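Local coordinates for fibronectin type III domain-containing protein (Simiduia agarivorans, PDB 6P2K), which is a glycoside hydrolase of family 74, built on seven-bladed beta-propellers, and probably cleaves the backbone of xyloglucan or related beta-glucans, at residues Thr401-Tyr412 with Gln415-Trp426; Phe443-Val451 with Val463-Ala474. One frame throughout, in Å; residues are numbered along the deposited sequence.

Contact 1 of 2, residues Thr401-Tyr412 with Gln415-Trp426; sequences TYTYDVAVHENY and QGQADNGLMESW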
loop_
_atom_site.group_PDB
_atom_site.type_symbol
_atom_site.label_atom_id
_atom_site.label_comp_id
_atom_site.label_asym_id
_atom_site.label_seq_id
_atom_site.Cartn_x
_atom_site.Cartn_y
_atom_site.Cartn_z
ATOM N N THR B 401 38.964 8.170 10.199
ATOM C CA THR B 401 38.581 7.590 8.921
ATOM C C THR B 401 39.278 8.306 7.777
ATOM O O THR B 401 39.488 9.522 7.821
ATOM C CB THR B 401 37.067 7.662 8.707
ATOM O OG1 THR B 401 36.650 9.035 8.676
ATOM C CG2 THR B 401 36.330 6.928 9.817
ATOM N N TYR B 402 39.639 7.537 6.752
ATOM C CA TYR B 402 39.993 8.109 5.459
ATOM C C TYR B 402 38.698 8.447 4.728
ATOM O O TYR B 402 37.977 7.551 4.275
ATOM C CB TYR B 402 40.847 7.135 4.647
ATOM C CG TYR B 402 41.530 7.784 3.456
ATOM C CD1 TYR B 402 40.789 8.253 2.374
ATOM C CD2 TYR B 402 42.913 7.931 3.415
ATOM C CE1 TYR B 402 41.395 8.848 1.294
ATOM C CE2 TYR B 402 43.532 8.523 2.329
ATOM C CZ TYR B 402 42.765 8.982 1.274
ATOM O OH TYR B 402 43.359 9.577 0.190
ATOM N N THR B 403 38.395 9.736 4.609
ATOM C CA THR B 403 37.185 10.189 3.938
ATOM C C THR B 403 37.552 10.863 2.623
ATOM O O THR B 403 38.368 11.792 2.604
ATOM C CB THR B 403 36.385 11.141 4.827
ATOM O OG1 THR B 403 36.153 10.520 6.100
ATOM C CG2 THR B 403 35.041 11.463 4.184
ATOM N N TYR B 404 36.950 10.385 1.528
ATOM C CA TYR B 404 37.259 10.876 0.186
ATOM C C TYR B 404 36.513 12.164 -0.151
ATOM O O TYR B 404 37.082 13.069 -0.773
ATOM C CB TYR B 404 36.881 9.841 -0.876
ATOM C CG TYR B 404 37.622 8.520 -0.897
ATOM C CD1 TYR B 404 38.881 8.410 -1.475
ATOM C CD2 TYR B 404 37.024 7.364 -0.406
ATOM C CE1 TYR B 404 39.541 7.192 -1.528
ATOM C CE2 TYR B 404 37.674 6.142 -0.457
ATOM C CZ TYR B 404 38.928 6.062 -1.017
ATOM O OH TYR B 404 39.567 4.847 -1.068
ATOM N N ASP B 405 35.230 12.240 0.201
ATOM C CA ASP B 405 34.322 13.235 -0.356
ATOM C C ASP B 405 33.153 13.398 0.607
ATOM O O ASP B 405 32.927 12.554 1.481
ATOM C CB ASP B 405 33.842 12.816 -1.760
ATOM C CG ASP B 405 33.448 14.006 -2.640
ATOM O OD1 ASP B 405 33.247 15.103 -2.072
ATOM O OD2 ASP B 405 33.374 13.853 -3.895
ATOM N N VAL B 406 32.421 14.501 0.447
ATOM C CA VAL B 406 31.260 14.802 1.278
ATOM C C VAL B 406 30.193 15.445 0.406
ATOM O O VAL B 406 30.496 16.122 -0.579
ATOM C CB VAL B 406 31.626 15.722 2.471
ATOM C CG1 VAL B 406 32.137 17.074 1.977
ATOM C CG2 VAL B 406 30.443 15.900 3.422
ATOM N N ALA B 407 28.931 15.209 0.760
ATOM C CA ALA B 407 27.804 15.880 0.130
ATOM C C ALA B 407 26.743 16.146 1.188
ATOM O O ALA B 407 26.567 15.358 2.121
ATOM C CB ALA B 407 27.215 15.056 -1.020
ATOM N N VAL B 408 26.036 17.264 1.039
ATOM C CA VAL B 408 25.066 17.724 2.026
ATOM C C VAL B 408 23.782 18.129 1.314
ATOM O O VAL B 408 23.823 18.798 0.277
ATOM C CB VAL B 408 25.611 18.909 2.851
ATOM C CG1 VAL B 408 24.541 19.451 3.788
ATOM C CG2 VAL B 408 26.847 18.502 3.638
ATOM N N HIS B 409 22.640 17.730 1.875
ATOM C CA HIS B 409 21.364 18.323 1.479
ATOM C C HIS B 409 20.465 18.402 2.704
ATOM O O HIS B 409 20.048 17.367 3.228
ATOM C CB HIS B 409 20.687 17.534 0.363
ATOM C CG HIS B 409 19.535 18.261 -0.252
ATOM N ND1 HIS B 409 18.271 18.247 0.299
ATOM C CD2 HIS B 409 19.466 19.070 -1.335
ATOM C CE1 HIS B 409 17.467 18.996 -0.435
ATOM N NE2 HIS B 409 18.168 19.508 -1.431
ATOM N N GLU B 410 20.162 19.625 3.144
ATOM C CA GLU B 410 19.320 19.882 4.323
ATOM C C GLU B 410 19.934 19.146 5.509
ATOM O O GLU B 410 21.116 19.387 5.810
ATOM C CB GLU B 410 17.868 19.520 4.004
ATOM C CG GLU B 410 17.243 20.357 2.901
ATOM C CD GLU B 410 15.818 19.946 2.593
ATOM O OE1 GLU B 410 15.321 18.996 3.231
ATOM O OE2 GLU B 410 15.200 20.566 1.702
ATOM N N ASN B 411 19.204 18.267 6.199
ATOM C CA ASN B 411 19.717 17.542 7.357
ATOM C C ASN B 411 20.565 16.335 6.979
ATOM O O ASN B 411 21.204 15.749 7.861
ATOM C CB ASN B 411 18.556 17.081 8.240
ATOM C CG ASN B 411 17.593 16.176 7.493
ATOM O OD1 ASN B 411 16.898 16.617 6.580
ATOM N ND2 ASN B 411 17.561 14.898 7.865
ATOM N N TYR B 412 20.575 15.947 5.707
ATOM C CA TYR B 412 21.289 14.760 5.253
ATOM C C TYR B 412 22.737 15.105 4.929
ATOM O O TYR B 412 23.007 16.098 4.245
ATOM C CB TYR B 412 20.611 14.165 4.019
ATOM C CG TYR B 412 21.340 12.973 3.441
ATOM C CD1 TYR B 412 21.152 11.700 3.961
ATOM C CD2 TYR B 412 22.217 13.123 2.372
ATOM C CE1 TYR B 412 21.823 10.606 3.431
ATOM C CE2 TYR B 412 22.892 12.042 1.843
ATOM C CZ TYR B 412 22.690 10.785 2.377
ATOM O OH TYR B 412 23.351 9.698 1.853
ATOM N N GLN B 415 29.370 11.022 4.125
ATOM C CA GLN B 415 30.811 10.913 3.941
ATOM C C GLN B 415 31.095 9.671 3.109
ATOM O O GLN B 415 30.656 8.574 3.463
ATOM C CB GLN B 415 31.551 10.793 5.274
ATOM C CG GLN B 415 31.565 12.009 6.163
ATOM C CD GLN B 415 32.438 11.781 7.387
ATOM O OE1 GLN B 415 33.599 11.380 7.267
ATOM N NE2 GLN B 415 31.881 12.014 8.573
ATOM N N GLY B 416 31.817 9.845 2.006
ATOM C CA GLY B 416 32.323 8.706 1.270
ATOM C C GLY B 416 33.674 8.299 1.818
ATOM O O GLY B 416 34.611 9.102 1.813
ATOM N N GLN B 417 33.798 7.070 2.304
ATOM C CA GLN B 417 34.987 6.661 3.033
ATOM C C GLN B 417 35.619 5.427 2.406
ATOM O O GLN B 417 34.978 4.670 1.671
ATOM C CB GLN B 417 34.656 6.373 4.506
ATOM C CG GLN B 417 34.137 7.589 5.267
ATOM C CD GLN B 417 33.960 7.319 6.748
ATOM O OE1 GLN B 417 34.201 6.207 7.222
ATOM N NE2 GLN B 417 33.538 8.337 7.487
ATOM N N ALA B 418 36.901 5.245 2.704
ATOM C CA ALA B 418 37.552 3.962 2.506
ATOM C C ALA B 418 37.230 3.052 3.683
ATOM O O ALA B 418 36.985 3.519 4.800
ATOM C CB ALA B 418 39.066 4.136 2.365
ATOM N N ASP B 419 37.199 1.746 3.413
ATOM C CA ASP B 419 36.920 0.712 4.409
ATOM C C ASP B 419 35.483 0.741 4.926
ATOM O O ASP B 419 34.842 -0.310 5.011
ATOM C CB ASP B 419 37.894 0.816 5.589
ATOM C CG ASP B 419 39.298 0.373 5.228
ATOM O OD1 ASP B 419 39.434 -0.561 4.414
ATOM O OD2 ASP B 419 40.264 0.958 5.765
ATOM N N ASN B 420 34.965 1.918 5.286
ATOM C CA ASN B 420 33.645 2.029 5.898
ATOM C C ASN B 420 32.559 2.495 4.933
ATOM O O ASN B 420 31.401 2.617 5.345
ATOM C CB ASN B 420 33.700 2.970 7.100
ATOM C CG ASN B 420 34.840 2.637 8.042
ATOM O OD1 ASN B 420 34.978 1.498 8.491
ATOM N ND2 ASN B 420 35.666 3.630 8.342
ATOM N N GLY B 421 32.906 2.785 3.681
ATOM C CA GLY B 421 31.897 2.948 2.641
ATOM C C GLY B 421 30.966 4.131 2.840
ATOM O O GLY B 421 31.392 5.260 3.104
ATOM N N LEU B 422 29.669 3.873 2.680
ATOM C CA LEU B 422 28.635 4.904 2.734
ATOM C C LEU B 422 28.353 5.248 4.191
ATOM O O LEU B 422 27.642 4.519 4.883
ATOM C CB LEU B 422 27.362 4.425 2.040
ATOM C CG LEU B 422 27.444 3.949 0.586
ATOM C CD1 LEU B 422 26.252 3.066 0.244
ATOM C CD2 LEU B 422 27.518 5.130 -0.372
ATOM N N MET B 423 28.896 6.372 4.658
ATOM C CA MET B 423 28.692 6.845 6.026
ATOM C C MET B 423 27.692 7.996 5.983
ATOM O O MET B 423 27.982 9.056 5.421
ATOM C CB MET B 423 30.019 7.285 6.645
ATOM C CG MET B 423 29.923 7.697 8.102
ATOM S SD MET B 423 29.554 6.306 9.187
ATOM C CE MET B 423 31.024 5.308 8.944
ATOM N N GLU B 424 26.518 7.794 6.575
ATOM C CA GLU B 424 25.389 8.685 6.344
ATOM C C GLU B 424 24.845 9.250 7.646
ATOM O O GLU B 424 24.833 8.581 8.683
ATOM C CB GLU B 424 24.273 7.960 5.589
ATOM C CG GLU B 424 24.681 7.547 4.183
ATOM C CD GLU B 424 23.590 6.794 3.460
ATOM O OE1 GLU B 424 23.518 5.560 3.614
ATOM O OE2 GLU B 424 22.800 7.440 2.741
ATOM N N SER B 425 24.373 10.492 7.571
ATOM C CA SER B 425 23.808 11.203 8.707
ATOM C C SER B 425 22.495 11.852 8.307
ATOM O O SER B 425 22.337 12.301 7.168
ATOM C CB SER B 425 24.771 12.274 9.230
ATOM O OG SER B 425 24.251 12.901 10.391
ATOM N N TRP B 426 21.556 11.905 9.253
ATOM C CA TRP B 426 20.282 12.582 9.049
ATOM C C TRP B 426 20.013 13.654 10.097
ATOM O O TRP B 426 18.874 14.127 10.205
ATOM C CB TRP B 426 19.139 11.563 9.022
ATOM C CG TRP B 426 19.337 10.518 7.971
ATOM C CD1 TRP B 426 18.868 10.545 6.692
ATOM C CD2 TRP B 426 20.088 9.304 8.099
ATOM N NE1 TRP B 426 19.264 9.415 6.018
ATOM C CE2 TRP B 426 20.015 8.636 6.861
ATOM C CE3 TRP B 426 20.802 8.711 9.143
ATOM C CZ2 TRP B 426 20.633 7.404 6.637
ATOM C CZ3 TRP B 426 21.416 7.488 8.921
ATOM C CH2 TRP B 426 21.326 6.848 7.677
HETATM O O HOH W 1 34.608 9.741 10.199
HETATM O O HOH W 2 38.561 4.937 6.793
#
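Gln417 reaches across from strand 412-417 to Thr401 and, on the adjacent strand 403-409, Thr403. Its CB lies 3.5 Å from Tyr402 O. CG, anti to its own carbonyl carbon (chi1 -62°), passes close to Thr403 OG1, and CD lies against Thr401 CB and OG1. At the tip the amide divides its work: OE1 lies against Thr401 CG2 and accepts a nearly straight-on bond from Asn420 ND2, while NE2 donates to Gln415 OE1 at 3.1 Å, approaching above that carbonyl's plane. Gln415 OE1 takes its second proton from Thr403 OG1 at 2.9 Å, this one close to the C=O axis, so two donors grip one buried amide oxygen. Shortening the Gln417 side chain to an alanine is likely to cost Asn420 ND2 this acceptor and Gln415 OE1 one of its donors, and to open a gap beside Thr401. The backbones are tied by Tyr404 N to Gly416 O (2.7 Å) and Gly416 N to Asp405 O (3.0 Å); Tyr404 and Asp405 both face Gly416, a classic beta bulge. Beyond it, Tyr404 CE2 rests 3.7 Å from Ala418 CB. At the turn end, Tyr412 OH makes a very short bond to Glu424 OE2, whose carboxylate stands almost perpendicular to the ring and also forms a salt bridge with Lys482. The Tyr412 ring turns its edge to the face of the Trp426 five-membered ring, planes 60° apart, and Asn411 ND2 donates to Trp426 O at 2.8 Å. Asp405 itself points its OD2 to a zinc ion shared with Asp513. An antiparallel hairpin closed by a type II' turn from His409 to Tyr412, continued by strand 421-425, is the up-and-down meander of a beta-propeller blade.

Contact 2 of 2, residues Phe443-Val451 with Val463-Ala474; sequences FNLSDVQAV and VAQATSGYGGGA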
loop_
_atom_site.group_PDB
_atom_site.type_symbol
_atom_site.label_atom_id
_atom_site.label_comp_id
_atom_site.label_asym_id
_atom_site.label_seq_id
_atom_site.Cartn_x
_atom_site.Cartn_y
_atom_site.Cartn_z
ATOM N N PHE B 443 28.452 -8.910 -0.113
ATOM C CA PHE B 443 28.629 -7.778 -1.019
ATOM C C PHE B 443 28.517 -6.502 -0.192
ATOM O O PHE B 443 27.420 -6.108 0.215
ATOM C CB PHE B 443 27.592 -7.830 -2.140
ATOM C CG PHE B 443 27.650 -6.667 -3.087
ATOM C CD1 PHE B 443 28.849 -6.278 -3.659
ATOM C CD2 PHE B 443 26.496 -5.980 -3.424
ATOM C CE1 PHE B 443 28.898 -5.211 -4.540
ATOM C CE2 PHE B 443 26.536 -4.912 -4.299
ATOM C CZ PHE B 443 27.739 -4.527 -4.861
ATOM N N ASN B 444 29.656 -5.862 0.066
ATOM C CA ASN B 444 29.721 -4.688 0.926
ATOM C C ASN B 444 30.324 -3.520 0.160
ATOM O O ASN B 444 31.390 -3.655 -0.448
ATOM C CB ASN B 444 30.544 -4.979 2.185
ATOM C CG ASN B 444 29.967 -6.119 3.006
ATOM O OD1 ASN B 444 28.815 -6.071 3.439
ATOM N ND2 ASN B 444 30.771 -7.143 3.233
ATOM N N LEU B 445 29.646 -2.375 0.202
ATOM C CA LEU B 445 30.101 -1.177 -0.504
ATOM C C LEU B 445 31.018 -0.367 0.416
ATOM O O LEU B 445 30.667 0.698 0.927
ATOM C CB LEU B 445 28.908 -0.353 -0.971
ATOM C CG LEU B 445 27.899 -1.063 -1.877
ATOM C CD1 LEU B 445 26.664 -0.199 -2.085
ATOM C CD2 LEU B 445 28.541 -1.418 -3.209
ATOM N N SER B 446 32.226 -0.892 0.610
ATOM C CA SER B 446 33.142 -0.375 1.621
ATOM C C SER B 446 34.037 0.760 1.126
ATOM O O SER B 446 34.801 1.308 1.928
ATOM C CB SER B 446 34.008 -1.514 2.168
ATOM O OG SER B 446 34.372 -2.424 1.147
ATOM N N ASP B 447 33.955 1.140 -0.151
ATOM C CA ASP B 447 34.802 2.190 -0.710
ATOM C C ASP B 447 33.945 3.134 -1.541
ATOM O O ASP B 447 33.304 2.704 -2.502
ATOM C CB ASP B 447 35.929 1.592 -1.559
ATOM C CG ASP B 447 37.014 2.599 -1.879
ATOM O OD1 ASP B 447 36.899 3.286 -2.917
ATOM O OD2 ASP B 447 37.981 2.704 -1.092
ATOM N N VAL B 448 33.941 4.418 -1.173
ATOM C CA VAL B 448 33.051 5.418 -1.771
ATOM C C VAL B 448 33.890 6.663 -2.060
ATOM O O VAL B 448 34.016 7.559 -1.219
ATOM C CB VAL B 448 31.857 5.752 -0.870
ATOM C CG1 VAL B 448 30.956 6.782 -1.539
ATOM C CG2 VAL B 448 31.070 4.489 -0.541
ATOM N N GLN B 449 34.439 6.746 -3.274
ATOM C CA GLN B 449 35.401 7.788 -3.613
ATOM C C GLN B 449 34.765 9.095 -4.080
ATOM O O GLN B 449 35.476 10.099 -4.190
ATOM C CB GLN B 449 36.371 7.276 -4.686
ATOM C CG GLN B 449 37.325 6.202 -4.168
ATOM C CD GLN B 449 38.297 5.685 -5.219
ATOM O OE1 GLN B 449 38.711 6.415 -6.119
ATOM N NE2 GLN B 449 38.672 4.416 -5.099
ATOM N N ALA B 450 33.460 9.121 -4.346
ATOM C CA ALA B 450 32.824 10.341 -4.826
ATOM C C ALA B 450 31.342 10.322 -4.480
ATOM O O ALA B 450 30.680 9.291 -4.624
ATOM C CB ALA B 450 33.011 10.506 -6.340
ATOM N N VAL B 451 30.832 11.469 -4.023
ATOM C CA VAL B 451 29.412 11.665 -3.750
ATOM C C VAL B 451 29.004 13.045 -4.252
ATOM O O VAL B 451 29.831 13.953 -4.368
ATOM C CB VAL B 451 29.073 11.522 -2.246
ATOM C CG1 VAL B 451 29.230 10.076 -1.790
ATOM C CG2 VAL B 451 29.947 12.445 -1.404
ATOM N N VAL B 463 24.055 10.809 -5.428
ATOM C CA VAL B 463 24.747 9.945 -6.376
ATOM C C VAL B 463 26.113 9.612 -5.793
ATOM O O VAL B 463 26.736 10.453 -5.136
ATOM C CB VAL B 463 24.889 10.590 -7.772
ATOM C CG1 VAL B 463 23.524 10.871 -8.361
ATOM C CG2 VAL B 463 25.722 11.870 -7.705
ATOM N N ALA B 464 26.571 8.382 -6.015
ATOM C CA ALA B 464 27.808 7.936 -5.395
ATOM C C ALA B 464 28.511 6.905 -6.263
ATOM O O ALA B 464 27.870 6.054 -6.887
ATOM C CB ALA B 464 27.548 7.342 -4.003
ATOM N N GLN B 465 29.835 7.007 -6.305
ATOM C CA GLN B 465 30.681 5.891 -6.698
ATOM C C GLN B 465 30.865 5.006 -5.470
ATOM O O GLN B 465 31.411 5.456 -4.458
ATOM C CB GLN B 465 32.018 6.407 -7.230
ATOM C CG GLN B 465 33.214 5.484 -7.024
ATOM C CD GLN B 465 33.089 4.181 -7.793
ATOM O OE1 GLN B 465 32.480 4.135 -8.863
ATOM N NE2 GLN B 465 33.672 3.117 -7.253
ATOM N N ALA B 466 30.372 3.770 -5.531
ATOM C CA ALA B 466 30.371 2.895 -4.362
ATOM C C ALA B 466 30.632 1.462 -4.793
ATOM O O ALA B 466 29.940 0.942 -5.672
ATOM C CB ALA B 466 29.040 2.980 -3.605
ATOM N N THR B 467 31.609 0.822 -4.156
ATOM C CA THR B 467 32.056 -0.490 -4.598
ATOM C C THR B 467 32.714 -1.214 -3.433
ATOM O O THR B 467 32.916 -0.651 -2.354
ATOM C CB THR B 467 33.024 -0.363 -5.776
ATOM O OG1 THR B 467 33.300 -1.658 -6.318
ATOM C CG2 THR B 467 34.324 0.272 -5.312
ATOM N N SER B 468 33.051 -2.479 -3.672
ATOM C CA SER B 468 33.716 -3.295 -2.674
ATOM C C SER B 468 35.224 -3.065 -2.709
ATOM O O SER B 468 35.772 -2.483 -3.647
ATOM C CB SER B 468 33.403 -4.775 -2.899
ATOM O OG SER B 468 33.637 -5.147 -4.249
ATOM N N GLY B 469 35.897 -3.530 -1.660
ATOM C CA GLY B 469 37.332 -3.364 -1.557
ATOM C C GLY B 469 37.754 -2.591 -0.325
ATOM O O GLY B 469 37.118 -1.597 0.039
ATOM N N TYR B 470 38.832 -3.032 0.314
ATOM C CA TYR B 470 39.340 -2.432 1.537
ATOM C C TYR B 470 40.703 -1.798 1.299
ATOM O O TYR B 470 41.403 -2.115 0.333
ATOM C CB TYR B 470 39.431 -3.478 2.652
ATOM C CG TYR B 470 38.080 -4.030 3.015
ATOM C CD1 TYR B 470 37.213 -3.302 3.815
ATOM C CD2 TYR B 470 37.652 -5.255 2.523
ATOM C CE1 TYR B 470 35.965 -3.784 4.137
ATOM C CE2 TYR B 470 36.399 -5.748 2.840
ATOM C CZ TYR B 470 35.562 -5.005 3.651
ATOM O OH TYR B 470 34.317 -5.479 3.978
ATOM N N GLY B 471 41.070 -0.890 2.202
ATOM C CA GLY B 471 42.339 -0.192 2.089
ATOM C C GLY B 471 42.447 0.694 0.869
ATOM O O GLY B 471 43.559 0.943 0.385
ATOM N N GLY B 472 41.322 1.184 0.358
ATOM C CA GLY B 472 41.319 1.960 -0.863
ATOM C C GLY B 472 41.386 1.148 -2.137
ATOM O O GLY B 472 41.396 1.737 -3.227
ATOM N N GLY B 473 41.431 -0.180 -2.042
ATOM C CA GLY B 473 41.502 -1.025 -3.218
ATOM C C GLY B 473 40.150 -1.253 -3.864
ATOM O O GLY B 473 39.678 -2.392 -3.944
ATOM N N ALA B 474 39.526 -0.169 -4.330
ATOM C CA ALA B 474 38.205 -0.247 -4.946
ATOM C C ALA B 474 38.225 -1.171 -6.157
ATOM O O ALA B 474 39.102 -1.071 -7.021
ATOM C CB ALA B 474 37.740 1.150 -5.352
HETATM O O HOH W 3 34.198 -4.828 0.348
HETATM O O HOH W 4 33.687 -7.902 2.090
HETATM O O HOH W 5 38.240 0.896 0.871
HETATM O O HOH W 6 34.700 3.877 -4.558
HETATM O O HOH W 7 40.894 2.975 -6.315
#
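Strands 447-456 and 459-467 form an antiparallel hairpin, the first two strands of a four-stranded propeller blade, and this contact covers their open end with the loop that follows. Asp447 and Thr467 make a hydrogen-bonded pair, Asp447 N to Thr467 O and Thr467 N to Asp447 O both at 3.0 Å; Ser446 also faces Thr467, giving a classic beta bulge. Farther along, Gln465 N donates to Ala450 O. Small apolar side chains touch between the strands: Val448 CG2 meets Ala466 CB at 4.0 Å, and on the face of Val451 and Ala464, Val451 CG1 meets Ala464 CB. Past the strands, Ser446 sits over one face of the Tyr470 ring, with CB 3.6 Å from Tyr470 CE1. A water joins its OG to Asn444 O and Gly469 N. The Asp447 carboxylate, with CG anti to the backbone N (chi1 -166°), extends toward the type I' turn from Tyr470 to Gly473. Its OD2 lies beside Gly472 CA, reaches Gly472 N and Gly469 O through another water, and is hydrogen-bonded to Tyr404 OH. The backbone angles at Gly469 and Gly472 call for glycine, since a CB would jam against the preceding carbonyl oxygen. Gln449 NE2 donates to Asp447 OD1 on its syn side at 3.0 Å. The Ala474 methyl packs against both partners of this bond, 3.3 Å from Asp447 OD1 and 3.4 Å from Gln449 NE2.

Contact 1 and contact 2 follow one another along the chain, their centres 11 Å apart, and they touch directly. Tyr404 OH of contact 1 probably hydrogen-bonds to Asp447 OD2 of contact 2 at 2.7 Å, and Asp419 OD1 probably does the same with Gly471 N at 2.8 Å, tying Asp419 to the 470-473 turn. Backbone bonding between Gln417 and Val448 also joins the two hairpins. Both border the zinc site: the side chain of Asp405 lies about 2 Å from the metal, that of Ala450 about 4 Å, and Val451 N gives Asp405 OD2 a weak bond. Separate glycerol molecules, probably from the crystallisation liquor, lie about 3 Å from the side chains of Ala418 and Asn444.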